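Local coordinates for protein TASOR (Homo sapiens, PDB 6TL1) that serves, here as its pseudo-PARP domain, in the HUSH complex, which maintains epigenetic silencing by promoting recruitment of the histone methyltransferase SETDB1, at residues Y25-S30 and T169-Y174; C40-E45 and T84-G89. One frame throughout, in Å; residues are numbered along the deposited sequence.

Contact 1 (Y25-S30 and T169-Y174)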
loop_
_atom_site.group_PDB
_atom_site.type_symbol
_atom_site.label_atom_id
_atom_site.label_comp_id
_atom_site.label_asym_id
_atom_site.label_seq_id
_atom_site.Cartn_x
_atom_site.Cartn_y
_atom_site.Cartn_z
ATOM N N TYR A 25 -10.329 -6.672 -2.949
ATOM C CA TYR A 25 -10.086 -7.117 -4.310
ATOM C C TYR A 25 -10.692 -6.151 -5.314
ATOM O O TYR A 25 -11.733 -5.528 -5.072
ATOM C CB TYR A 25 -10.684 -8.509 -4.546
ATOM C CG TYR A 25 -9.981 -9.645 -3.831
ATOM C CD1 TYR A 25 -8.613 -9.608 -3.607
ATOM C CD2 TYR A 25 -10.696 -10.761 -3.381
ATOM C CE1 TYR A 25 -7.970 -10.647 -2.957
ATOM C CE2 TYR A 25 -10.062 -11.805 -2.733
ATOM C CZ TYR A 25 -8.701 -11.734 -2.517
ATOM O OH TYR A 25 -8.063 -12.760 -1.873
ATOM N N LEU A 26 -10.028 -6.029 -6.461
ATOM C CA LEU A 26 -10.685 -5.358 -7.572
ATOM C C LEU A 26 -11.760 -6.260 -8.157
ATOM O O LEU A 26 -12.841 -5.796 -8.539
ATOM C CB LEU A 26 -9.671 -4.980 -8.645
ATOM C CG LEU A 26 -10.338 -4.451 -9.912
ATOM C CD1 LEU A 26 -10.990 -3.101 -9.639
ATOM C CD2 LEU A 26 -9.338 -4.357 -11.064
ATOM N N GLU A 27 -11.494 -7.559 -8.212
ATOM C CA GLU A 27 -12.509 -8.539 -8.588
ATOM C C GLU A 27 -12.761 -9.423 -7.373
ATOM O O GLU A 27 -11.958 -10.333 -7.091
ATOM C CB GLU A 27 -12.036 -9.367 -9.779
ATOM C CG GLU A 27 -11.819 -8.548 -11.039
ATOM C CD GLU A 27 -11.433 -9.408 -12.234
ATOM O OE1 GLU A 27 -11.586 -10.649 -12.147
ATOM O OE2 GLU A 27 -10.970 -8.844 -13.247
ATOM N N PRO A 28 -13.877 -9.244 -6.659
ATOM C CA PRO A 28 -14.088 -10.027 -5.424
ATOM C C PRO A 28 -14.040 -11.540 -5.619
ATOM O O PRO A 28 -13.774 -12.251 -4.642
ATOM C CB PRO A 28 -15.463 -9.548 -4.943
ATOM C CG PRO A 28 -15.529 -8.134 -5.448
ATOM C CD PRO A 28 -14.905 -8.201 -6.822
ATOM N N THR A 29 -14.265 -12.050 -6.841
ATOM C CA THR A 29 -14.117 -13.476 -7.123
ATOM C C THR A 29 -12.670 -13.954 -7.103
ATOM O O THR A 29 -12.440 -15.163 -7.247
ATOM C CB THR A 29 -14.762 -13.839 -8.466
ATOM O OG1 THR A 29 -14.279 -12.966 -9.497
ATOM C CG2 THR A 29 -16.272 -13.743 -8.355
ATOM N N SER A 30 -11.694 -13.050 -6.946
ATOM C CA SER A 30 -10.320 -13.468 -6.714
ATOM C C SER A 30 -10.199 -14.297 -5.440
ATOM O O SER A 30 -9.123 -14.836 -5.163
ATOM C CB SER A 30 -9.387 -12.249 -6.597
ATOM O OG SER A 30 -9.245 -11.554 -7.833
ATOM N N THR A 169 -12.113 -1.639 -13.851
ATOM C CA THR A 169 -12.926 -2.702 -13.268
ATOM C C THR A 169 -12.355 -4.094 -13.486
ATOM O O THR A 169 -12.854 -5.049 -12.875
ATOM C CB THR A 169 -14.370 -2.673 -13.805
ATOM O OG1 THR A 169 -14.387 -2.952 -15.211
ATOM C CG2 THR A 169 -15.019 -1.326 -13.536
ATOM N N SER A 170 -11.357 -4.244 -14.355
ATOM C CA SER A 170 -10.815 -5.541 -14.722
ATOM C C SER A 170 -9.326 -5.605 -14.418
ATOM O O SER A 170 -8.581 -4.662 -14.708
ATOM C CB SER A 170 -11.068 -5.825 -16.215
ATOM O OG SER A 170 -10.381 -6.985 -16.646
ATOM N N LEU A 171 -8.891 -6.749 -13.879
ATOM C CA LEU A 171 -7.470 -7.009 -13.671
ATOM C C LEU A 171 -6.667 -6.975 -14.969
ATOM O O LEU A 171 -5.438 -6.849 -14.913
ATOM C CB LEU A 171 -7.291 -8.374 -12.998
ATOM C CG LEU A 171 -7.839 -8.499 -11.573
ATOM C CD1 LEU A 171 -7.768 -9.946 -11.086
ATOM C CD2 LEU A 171 -7.063 -7.576 -10.627
ATOM N N LEU A 172 -7.323 -7.081 -16.124
ATOM C CA LEU A 172 -6.655 -7.122 -17.424
ATOM C C LEU A 172 -6.760 -5.818 -18.213
ATOM O O LEU A 172 -6.234 -5.743 -19.324
ATOM C CB LEU A 172 -7.194 -8.285 -18.272
ATOM C CG LEU A 172 -6.983 -9.639 -17.603
ATOM C CD1 LEU A 172 -7.776 -10.759 -18.269
ATOM C CD2 LEU A 172 -5.497 -9.966 -17.525
ATOM N N ALA A 173 -7.413 -4.794 -17.672
ATOM C CA ALA A 173 -7.450 -3.498 -18.333
ATOM C C ALA A 173 -6.040 -2.924 -18.476
ATOM O O ALA A 173 -5.147 -3.192 -17.669
ATOM C CB ALA A 173 -8.340 -2.533 -17.550
ATOM N N TYR A 174 -5.843 -2.135 -19.525
ATOM C CA TYR A 174 -4.530 -1.564 -19.811
ATOM C C TYR A 174 -4.000 -0.775 -18.617
ATOM O O TYR A 174 -4.636 0.178 -18.161
ATOM C CB TYR A 174 -4.627 -0.649 -21.022
ATOM C CG TYR A 174 -3.296 -0.129 -21.502
ATOM C CD1 TYR A 174 -2.367 -0.991 -22.075
ATOM C CD2 TYR A 174 -2.951 1.209 -21.351
ATOM C CE1 TYR A 174 -1.147 -0.528 -22.527
ATOM C CE2 TYR A 174 -1.715 1.687 -21.790
ATOM C CZ TYR A 174 -0.820 0.809 -22.373
ATOM O OH TYR A 174 0.400 1.260 -22.819
HETATM O O HOH W 1 -14.278 -5.507 -10.460
#

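Contact 2 (C40-E45 and T84-G89)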
loop_
_atom_site.group_PDB
_atom_site.type_symbol
_atom_site.label_atom_id
_atom_site.label_comp_id
_atom_site.label_asym_id
_atom_site.label_seq_id
_atom_site.Cartn_x
_atom_site.Cartn_y
_atom_site.Cartn_z
ATOM N N CYS A 40 1.129 -13.118 9.604
ATOM C CA CYS A 40 1.672 -12.536 10.824
ATOM C C CYS A 40 1.182 -11.108 10.991
ATOM O O CYS A 40 1.057 -10.372 10.010
ATOM C CB CYS A 40 3.207 -12.494 10.804
ATOM S SG CYS A 40 4.032 -14.062 10.605
ATOM N N LEU A 41 0.925 -10.708 12.234
ATOM C CA LEU A 41 0.778 -9.288 12.509
ATOM C C LEU A 41 2.158 -8.689 12.742
ATOM O O LEU A 41 3.086 -9.367 13.192
ATOM C CB LEU A 41 -0.130 -9.031 13.716
ATOM C CG LEU A 41 -1.610 -9.287 13.446
ATOM C CD1 LEU A 41 -2.418 -9.405 14.720
ATOM C CD2 LEU A 41 -2.163 -8.180 12.552
ATOM N N VAL A 42 2.309 -7.423 12.379
ATOM C CA VAL A 42 3.579 -6.735 12.534
ATOM C C VAL A 42 3.462 -5.796 13.729
ATOM O O VAL A 42 2.479 -5.055 13.861
ATOM C CB VAL A 42 3.965 -5.982 11.250
ATOM C CG1 VAL A 42 5.285 -5.256 11.444
ATOM C CG2 VAL A 42 4.053 -6.958 10.075
ATOM N N HIS A 43 4.455 -5.834 14.611
ATOM C CA HIS A 43 4.463 -4.955 15.779
ATOM C C HIS A 43 5.799 -4.227 15.764
ATOM O O HIS A 43 6.779 -4.684 16.354
ATOM C CB HIS A 43 4.215 -5.734 17.084
ATOM C CG HIS A 43 2.979 -6.584 17.042
ATOM N ND1 HIS A 43 1.721 -6.050 17.177
ATOM C CD2 HIS A 43 2.818 -7.927 16.959
ATOM C CE1 HIS A 43 0.822 -7.024 17.112
ATOM N NE2 HIS A 43 1.462 -8.168 16.990
ATOM N N ASN A 44 5.821 -3.060 15.124
ATOM C CA ASN A 44 7.041 -2.267 15.050
ATOM C C ASN A 44 6.712 -0.976 15.791
ATOM O O ASN A 44 6.075 -0.075 15.236
ATOM C CB ASN A 44 7.486 -2.031 13.588
ATOM C CG ASN A 44 8.748 -1.148 13.488
ATOM O OD1 ASN A 44 8.968 -0.268 14.319
ATOM N ND2 ASN A 44 9.620 -1.452 12.531
ATOM N N GLU A 45 7.120 -0.929 17.063
ATOM C CA GLU A 45 6.753 0.183 17.936
ATOM C C GLU A 45 7.262 1.518 17.400
ATOM O O GLU A 45 6.564 2.536 17.492
ATOM C CB GLU A 45 7.271 -0.073 19.353
ATOM C CG GLU A 45 8.681 -0.640 19.423
ATOM C CD GLU A 45 9.720 0.408 19.792
ATOM O OE1 GLU A 45 10.926 0.076 19.804
ATOM O OE2 GLU A 45 9.332 1.563 20.072
ATOM N N THR A 84 13.068 -6.490 5.979
ATOM C CA THR A 84 13.585 -5.123 5.945
ATOM C C THR A 84 12.474 -4.082 5.932
ATOM O O THR A 84 12.566 -3.068 6.635
ATOM C CB THR A 84 14.486 -4.941 4.730
ATOM O OG1 THR A 84 15.522 -5.930 4.761
ATOM C CG2 THR A 84 15.114 -3.561 4.746
ATOM N N ILE A 85 11.412 -4.310 5.153
ATOM C CA ILE A 85 10.316 -3.342 5.119
ATOM C C ILE A 85 9.581 -3.306 6.455
ATOM O O ILE A 85 9.206 -2.231 6.938
ATOM C CB ILE A 85 9.355 -3.619 3.943
ATOM C CG1 ILE A 85 9.997 -3.261 2.603
ATOM C CG2 ILE A 85 8.071 -2.828 4.100
ATOM C CD1 ILE A 85 10.734 -4.381 1.926
ATOM N N CYS A 86 9.339 -4.465 7.077
ATOM C CA CYS A 86 8.609 -4.427 8.340
ATOM C C CYS A 86 9.464 -3.848 9.463
ATOM O O CYS A 86 8.935 -3.225 10.392
ATOM C CB CYS A 86 8.099 -5.820 8.694
ATOM S SG CYS A 86 6.844 -6.404 7.519
ATOM N N GLU A 87 10.778 -4.008 9.389
ATOM C CA GLU A 87 11.607 -3.491 10.463
ATOM C C GLU A 87 11.986 -2.034 10.227
ATOM O O GLU A 87 11.975 -1.242 11.172
ATOM C CB GLU A 87 12.855 -4.354 10.631
ATOM C CG GLU A 87 13.984 -3.651 11.355
ATOM C CD GLU A 87 15.257 -4.472 11.410
ATOM O OE1 GLU A 87 16.205 -4.025 12.081
ATOM O OE2 GLU A 87 15.313 -5.522 10.741
ATOM N N LYS A 88 12.226 -1.641 8.972
ATOM C CA LYS A 88 12.709 -0.299 8.664
ATOM C C LYS A 88 11.628 0.606 8.090
ATOM O O LYS A 88 11.809 1.827 8.084
ATOM C CB LYS A 88 13.820 -0.351 7.601
ATOM C CG LYS A 88 15.025 -1.230 7.860
ATOM C CD LYS A 88 16.081 -0.594 8.716
ATOM C CE LYS A 88 16.019 -1.124 10.122
ATOM N NZ LYS A 88 17.234 -0.762 10.893
ATOM N N GLY A 89 10.504 0.048 7.651
ATOM C CA GLY A 89 9.499 0.825 6.963
ATOM C C GLY A 89 9.756 0.870 5.467
ATOM O O GLY A 89 10.806 0.467 4.965
#

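Contact 1 (Y25-S30 and T169-Y174)
Glu27 reaches across to the turn at Leu171 and joins two surface loops of the pseudo-PARP domain, accepting the backbone N-H of Leu171 on OE2 at 3.0 Å. The bond is nearly straight (175°), yet it meets OE2 on the anti side, well out of the carboxylate plane. With CG anti to the carbonyl carbon (chi1 -63°) and the chain extended beyond it, Glu27 spans the gap at full length. On the way CD of Glu27 passes 3.8 Å from CG of Leu171.

Beside this polar link lies an apolar one. Leu26, its CG anti to the backbone N (chi1 172°), lays CD2 against the peptide between Ser170 and Leu171, 3.6 Å from C of Ser170, and sets the same methyl 4.0 Å from CD2 of Leu171. The other methyl of Leu171, CD1, comes within 3.9 Å of OG of Ser30. That hydroxyl is hydrogen-bonded to OD2 of Asp114, which also receives the backbone N-H groups of Leu26 and Glu27 on its carboxylate and so ties down the 25-30 loop.

The receiving loop is shaped by a type I turn from Ser170 to Ala173, in which OG of Ser170 accepts from N of Leu172 as an ST turn. A single direct hydrogen bond, from the backbone N-H of Leu171 to the Glu27 carboxylate, is thus backed by leucine packing, and the carboxylate is engaged without a positive side chain from either segment.

Contact 2 (C40-E45 and T84-G89)
Asn44 is the N-cap of helix 45-60, and from that position it also grips the last turn of helix 82-88 through the backbone carbonyls of Cys86 and Glu87. The cap follows closely on strand 34-42 of the five-stranded antiparallel sheet, so one asparagine amide joins the ends of two helices just past the end of a strand. Its OD1 takes the backbone N-H of Leu47, while its ND2 turns to the other helix.

The close-packed side is apolar. Val42 points its branches at Cys86: CG2 of Val42 lies 3.8 Å from SG of Cys86, and CG1 lies 4.0 Å from CB of the cysteine. CG1 is anti to the backbone N (chi1 179°), which lets both methyls face the helix. Phe4 and Val204, from the strands flanking 34-42, touch both Val42 and Cys86 and make the pair part of the packing between helix and sheet.

Beyond Asn44 the contact opens toward solvent. Glu87 and Lys88 direct their CB atoms away from 40-45 and form a long salt bridge with each other, NZ of Lys88 to OE1 of Glu87 at 3.6 Å; OE2 of Glu87 is hydrogen-bonded to NE2 of Gln83.

The two hydrogen bonds from ND2 differ in quality: ND2 of Asn44 makes a weak, bent bond to O of Glu87 (2.7 Å, 128°), but reaches O of Cys86 at 2.9 Å in a nearly straight bond (168°) on a lone pair of that oxygen, which lies almost in the amide plane of Asn44.

Overall arrangement
The two contacts lie on opposite sides of the chain's centre, with their own centres 29 Å apart and their nearest atoms about 15 Å apart. In sequence, contact 2 falls wholly between the segments of contact 1: 25-30 is followed by 40-45, then 84-89, and finally 169-174. Strand 34-42 connects them, since the loop of 25-30 leads into it and contact 2 is made at its far end. Contact 2 packs helix 82-88 on the five-stranded sheet, whereas contact 1 joins two loops at the surface, the second of them following strand 159-162 of the four-stranded sheet. Contact 1 thus closes a long span of the pseudo-PARP domain, and contact 2 a shorter one within it, at two separate places.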